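Local coordinates for alpha-rhamnosidase (Dictyoglomus thermophilum, PDB 6I60), which probably hydrolyses terminal non-reducing alpha-L-rhamnose residues in alpha-L-rhamnosides, as a bacterial glycoside hydrolase, at residues A[623-636]-A[720-732]. Sequence-based numbering, arbitrary orientation.
Sequences DNSGELTSTFYFYH and SQTLNTLPLYLNL
F632 and L726 meet where residues 626-636, the start of helix 626-648, run nearly parallel to helix 722-729, the segment axes 13° apart and 10.1 Å at closest approach. The second helix is kinked at P727, whose nitrogen has no hydrogen to give the preceding turn. The L726 and F632 side chains cross at about a right angle, and L726 CG sits over one ring face, 3.8 Å from the centroid. With CG anti to the backbone N (chi1 166°), F632 also brings CE2 to 3.5 Å from L730 CD1, while Y766 of helix 761-773 meets the ring edge-to-face. Replacing F632 by alanine would strip away the ring, which is likely to open a gap and leave L726 and L730 without their shared aromatic surface. Farther along, L732 sets CD2 over the centre of the Y635 ring, and L730 CD1 lies at that ring's edge. Toward the N-terminal ends, L723 CD2 packs 3.7 Å from L628 CD1. Beyond it, S720 OG caps L723 N, and S625 OG donates to D623 OD1. Within this six-hairpin glycosidase domain, probably the family's (alpha/alpha)6 barrel, a buried aliphatic-aromatic seam thus joins neighbouring helices; S720 and D623, modelled too close to trust in detail, probably add a polar link.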
loop_
_atom_site.group_PDB
_atom_site.type_symbol
_atom_site.label_atom_id
_atom_site.label_comp_id
_atom_site.label_asym_id
_atom_site.label_seq_id
_atom_site.Cartn_x
_atom_site.Cartn_y
_atom_site.Cartn_z
ATOM N N ASP A 623 3.656 30.994 2.858
ATOM C CA ASP A 623 4.430 31.688 1.840
ATOM C C ASP A 623 3.622 32.012 0.590
ATOM O O ASP A 623 4.194 32.513 -0.384
ATOM C CB ASP A 623 5.655 30.853 1.459
ATOM C CG ASP A 623 5.337 29.375 1.346
ATOM O OD1 ASP A 623 4.159 29.002 1.530
ATOM O OD2 ASP A 623 6.264 28.584 1.074
ATOM N N ASN A 624 2.314 31.745 0.598
ATOM C CA ASN A 624 1.457 31.936 -0.573
ATOM C C ASN A 624 2.033 31.211 -1.787
ATOM O O ASN A 624 2.147 31.764 -2.884
ATOM C CB ASN A 624 1.246 33.422 -0.866
ATOM C CG ASN A 624 0.208 34.048 0.041
ATOM O OD1 ASN A 624 -0.211 33.445 1.030
ATOM N ND2 ASN A 624 -0.213 35.263 -0.290
ATOM N N SER A 625 2.405 29.950 -1.574
ATOM C CA SER A 625 3.066 29.136 -2.583
ATOM C C SER A 625 2.116 28.177 -3.287
ATOM O O SER A 625 2.567 27.367 -4.103
ATOM C CB SER A 625 4.216 28.348 -1.949
ATOM O OG SER A 625 3.741 27.455 -0.953
ATOM N N GLY A 626 0.816 28.251 -2.996
ATOM C CA GLY A 626 -0.119 27.302 -3.581
ATOM C C GLY A 626 -0.122 27.328 -5.098
ATOM O O GLY A 626 -0.168 26.279 -5.745
ATOM N N GLU A 627 -0.070 28.526 -5.687
ATOM C CA GLU A 627 -0.054 28.628 -7.143
ATOM C C GLU A 627 1.276 28.163 -7.727
ATOM O O GLU A 627 1.324 27.721 -8.880
ATOM C CB GLU A 627 -0.363 30.065 -7.576
ATOM C CG GLU A 627 0.779 31.053 -7.379
ATOM C CD GLU A 627 1.039 31.366 -5.915
ATOM O OE1 GLU A 627 0.061 31.461 -5.143
ATOM O OE2 GLU A 627 2.223 31.514 -5.538
ATOM N N LEU A 628 2.360 28.252 -6.952
ATOM C CA LEU A 628 3.646 27.725 -7.397
ATOM C C LEU A 628 3.667 26.205 -7.294
ATOM O O LEU A 628 4.117 25.515 -8.215
ATOM C CB LEU A 628 4.777 28.335 -6.569
ATOM C CG LEU A 628 6.218 28.162 -7.059
ATOM C CD1 LEU A 628 6.989 29.461 -6.914
ATOM C CD2 LEU A 628 6.922 27.039 -6.314
ATOM N N THR A 629 3.181 25.671 -6.170
ATOM C CA THR A 629 3.047 24.224 -6.025
ATOM C C THR A 629 2.123 23.638 -7.086
ATOM O O THR A 629 2.386 22.545 -7.598
ATOM C CB THR A 629 2.523 23.881 -4.626
ATOM O OG1 THR A 629 3.173 24.719 -3.651
ATOM C CG2 THR A 629 2.798 22.432 -4.284
ATOM N N SER A 630 1.059 24.360 -7.457
ATOM C CA SER A 630 0.118 23.837 -8.444
ATOM C C SER A 630 0.745 23.805 -9.829
ATOM O O SER A 630 0.605 22.820 -10.565
ATOM C CB SER A 630 -1.154 24.677 -8.448
ATOM O OG SER A 630 -2.102 24.162 -7.536
ATOM N N THR A 631 1.427 24.886 -10.211
ATOM C CA THR A 631 2.131 24.905 -11.487
ATOM C C THR A 631 3.307 23.941 -11.483
ATOM O O THR A 631 3.667 23.399 -12.533
ATOM C CB THR A 631 2.593 26.326 -11.806
ATOM O OG1 THR A 631 1.527 27.246 -11.529
ATOM C CG2 THR A 631 2.981 26.449 -13.265
ATOM N N PHE A 632 3.911 23.713 -10.313
ATOM C CA PHE A 632 4.968 22.713 -10.197
ATOM C C PHE A 632 4.466 21.338 -10.617
ATOM O O PHE A 632 5.166 20.599 -11.320
ATOM C CB PHE A 632 5.496 22.688 -8.759
ATOM C CG PHE A 632 6.347 21.489 -8.434
ATOM C CD1 PHE A 632 5.788 20.360 -7.850
ATOM C CD2 PHE A 632 7.710 21.500 -8.682
ATOM C CE1 PHE A 632 6.572 19.262 -7.542
ATOM C CE2 PHE A 632 8.497 20.405 -8.370
ATOM C CZ PHE A 632 7.927 19.285 -7.800
ATOM N N TYR A 633 3.248 20.981 -10.203
ATOM C CA TYR A 633 2.691 19.682 -10.553
ATOM C C TYR A 633 2.052 19.674 -11.934
ATOM O O TYR A 633 1.876 18.596 -12.513
ATOM C CB TYR A 633 1.678 19.245 -9.492
ATOM C CG TYR A 633 2.326 18.552 -8.313
ATOM C CD1 TYR A 633 2.805 17.253 -8.428
ATOM C CD2 TYR A 633 2.477 19.200 -7.094
ATOM C CE1 TYR A 633 3.407 16.614 -7.359
ATOM C CE2 TYR A 633 3.076 18.569 -6.016
ATOM C CZ TYR A 633 3.540 17.275 -6.156
ATOM O OH TYR A 633 4.140 16.635 -5.093
ATOM N N PHE A 634 1.704 20.843 -12.477
ATOM C CA PHE A 634 1.267 20.904 -13.867
ATOM C C PHE A 634 2.423 20.581 -14.805
ATOM O O PHE A 634 2.272 19.795 -15.748
ATOM C CB PHE A 634 0.686 22.284 -14.178
ATOM C CG PHE A 634 0.111 22.402 -15.560
ATOM C CD1 PHE A 634 -0.547 21.333 -16.146
ATOM C CD2 PHE A 634 0.227 23.583 -16.273
ATOM C CE1 PHE A 634 -1.079 21.439 -17.417
ATOM C CE2 PHE A 634 -0.303 23.698 -17.546
ATOM C CZ PHE A 634 -0.956 22.624 -18.119
ATOM N N TYR A 635 3.589 21.179 -14.558
ATOM C CA TYR A 635 4.781 20.817 -15.315
ATOM C C TYR A 635 5.174 19.370 -15.048
ATOM O O TYR A 635 5.606 18.656 -15.960
ATOM C CB TYR A 635 5.926 21.769 -14.965
ATOM C CG TYR A 635 7.256 21.425 -15.600
ATOM C CD1 TYR A 635 7.595 21.916 -16.851
ATOM C CD2 TYR A 635 8.176 20.622 -14.940
ATOM C CE1 TYR A 635 8.811 21.607 -17.432
ATOM C CE2 TYR A 635 9.392 20.306 -15.516
ATOM C CZ TYR A 635 9.704 20.805 -16.761
ATOM O OH TYR A 635 10.911 20.499 -17.343
ATOM N N HIS A 636 5.021 18.919 -13.800
ATOM C CA HIS A 636 5.358 17.541 -13.458
ATOM C C HIS A 636 4.480 16.552 -14.215
ATOM O O HIS A 636 4.976 15.555 -14.753
ATOM C CB HIS A 636 5.227 17.336 -11.947
ATOM C CG HIS A 636 5.622 15.969 -11.479
ATOM N ND1 HIS A 636 4.797 14.872 -11.603
ATOM C CD2 HIS A 636 6.750 15.525 -10.876
ATOM C CE1 HIS A 636 5.402 13.809 -11.105
ATOM N NE2 HIS A 636 6.589 14.178 -10.655
ATOM N N SER A 720 10.539 31.388 0.814
ATOM C CA SER A 720 10.527 30.274 1.746
ATOM C C SER A 720 11.361 29.124 1.191
ATOM O O SER A 720 11.880 29.179 0.072
ATOM C CB SER A 720 9.092 29.824 2.021
ATOM O OG SER A 720 8.535 29.197 0.879
ATOM N N GLN A 721 11.493 28.069 1.999
ATOM C CA GLN A 721 12.126 26.849 1.513
ATOM C C GLN A 721 11.264 26.171 0.456
ATOM O O GLN A 721 11.780 25.691 -0.560
ATOM C CB GLN A 721 12.394 25.895 2.676
ATOM C CG GLN A 721 13.582 26.276 3.537
ATOM C CD GLN A 721 13.629 25.494 4.835
ATOM O OE1 GLN A 721 12.997 24.445 4.964
ATOM N NE2 GLN A 721 14.380 26.003 5.806
ATOM N N THR A 722 9.948 26.125 0.682
ATOM C CA THR A 722 9.043 25.517 -0.288
ATOM C C THR A 722 9.139 26.212 -1.641
ATOM O O THR A 722 9.085 25.558 -2.689
ATOM C CB THR A 722 7.607 25.560 0.244
ATOM O OG1 THR A 722 7.533 24.843 1.485
ATOM C CG2 THR A 722 6.634 24.942 -0.750
ATOM N N LEU A 723 9.312 27.534 -1.636
ATOM C CA LEU A 723 9.358 28.298 -2.877
ATOM C C LEU A 723 10.613 28.033 -3.697
ATOM O O LEU A 723 10.651 28.417 -4.870
ATOM C CB LEU A 723 9.252 29.794 -2.575
ATOM C CG LEU A 723 7.870 30.322 -2.175
ATOM C CD1 LEU A 723 7.978 31.692 -1.522
ATOM C CD2 LEU A 723 6.941 30.372 -3.379
ATOM N N ASN A 724 11.627 27.387 -3.131
ATOM C CA ASN A 724 12.897 27.212 -3.822
ATOM C C ASN A 724 13.255 25.764 -4.126
ATOM O O ASN A 724 13.897 25.513 -5.147
ATOM C CB ASN A 724 14.037 27.844 -3.007
ATOM C CG ASN A 724 14.260 29.305 -3.352
ATOM O OD1 ASN A 724 13.753 29.802 -4.356
ATOM N ND2 ASN A 724 15.022 30.000 -2.518
ATOM N N THR A 725 12.869 24.807 -3.275
ATOM C CA THR A 725 13.196 23.411 -3.556
ATOM C C THR A 725 12.400 22.872 -4.737
ATOM O O THR A 725 12.880 21.981 -5.449
ATOM C CB THR A 725 12.946 22.535 -2.324
ATOM O OG1 THR A 725 11.536 22.385 -2.115
ATOM C CG2 THR A 725 13.569 23.148 -1.091
ATOM N N LEU A 726 11.192 23.396 -4.962
ATOM C CA LEU A 726 10.345 22.847 -6.021
ATOM C C LEU A 726 10.894 23.147 -7.413
ATOM O O LEU A 726 11.064 22.199 -8.200
ATOM C CB LEU A 726 8.903 23.338 -5.842
ATOM C CG LEU A 726 7.988 22.416 -5.032
ATOM C CD1 LEU A 726 8.393 22.406 -3.569
ATOM C CD2 LEU A 726 6.534 22.833 -5.179
ATOM N N PRO A 727 11.196 24.397 -7.789
ATOM C CA PRO A 727 11.806 24.616 -9.110
ATOM C C PRO A 727 13.206 24.039 -9.228
ATOM O O PRO A 727 13.646 23.753 -10.349
ATOM C CB PRO A 727 11.817 26.145 -9.250
ATOM C CG PRO A 727 11.825 26.645 -7.858
ATOM C CD PRO A 727 10.998 25.672 -7.070
ATOM N N LEU A 728 13.918 23.853 -8.113
ATOM C CA LEU A 728 15.233 23.224 -8.148
ATOM C C LEU A 728 15.154 21.709 -8.290
ATOM O O LEU A 728 16.127 21.091 -8.735
ATOM C CB LEU A 728 16.022 23.577 -6.885
ATOM C CG LEU A 728 16.819 24.882 -6.919
ATOM C CD1 LEU A 728 17.247 25.278 -5.515
ATOM C CD2 LEU A 728 18.023 24.754 -7.838
ATOM N N TYR A 729 14.024 21.101 -7.923
ATOM C CA TYR A 729 13.870 19.658 -8.080
ATOM C C TYR A 729 13.699 19.288 -9.548
ATOM O O TYR A 729 14.484 18.510 -10.103
ATOM C CB TYR A 729 12.681 19.165 -7.252
ATOM C CG TYR A 729 12.506 17.663 -7.278
ATOM C CD1 TYR A 729 13.266 16.842 -6.455
ATOM C CD2 TYR A 729 11.586 17.065 -8.131
ATOM C CE1 TYR A 729 13.115 15.469 -6.477
ATOM C CE2 TYR A 729 11.427 15.690 -8.162
ATOM C CZ TYR A 729 12.194 14.897 -7.331
ATOM O OH TYR A 729 12.043 13.529 -7.354
ATOM N N LEU A 730 12.672 19.839 -10.193
ATOM C CA LEU A 730 12.436 19.614 -11.614
ATOM C C LEU A 730 13.359 20.439 -12.503
ATOM O O LEU A 730 13.233 20.370 -13.731
ATOM C CB LEU A 730 10.974 19.916 -11.955
ATOM C CG LEU A 730 9.938 19.023 -11.264
ATOM C CD1 LEU A 730 8.526 19.377 -11.707
ATOM C CD2 LEU A 730 10.227 17.548 -11.517
ATOM N N ASN A 731 14.271 21.212 -11.912
ATOM C CA ASN A 731 15.275 21.986 -12.642
ATOM C C ASN A 731 14.620 22.976 -13.609
ATOM O O ASN A 731 14.886 22.991 -14.812
ATOM C CB ASN A 731 16.257 21.059 -13.366
ATOM C CG ASN A 731 17.270 20.437 -12.422
ATOM O OD1 ASN A 731 18.096 19.619 -12.828
ATOM N ND2 ASN A 731 17.210 20.825 -11.149
ATOM N N LEU A 732 13.745 23.808 -13.049
ATOM C CA LEU A 732 13.146 24.916 -13.777
ATOM C C LEU A 732 13.957 26.200 -13.663
ATOM O O LEU A 732 13.628 27.183 -14.335
ATOM C CB LEU A 732 11.722 25.173 -13.273
ATOM C CG LEU A 732 10.826 23.944 -13.134
ATOM C CD1 LEU A 732 9.606 24.256 -12.281
ATOM C CD2 LEU A 732 10.415 23.459 -14.508
#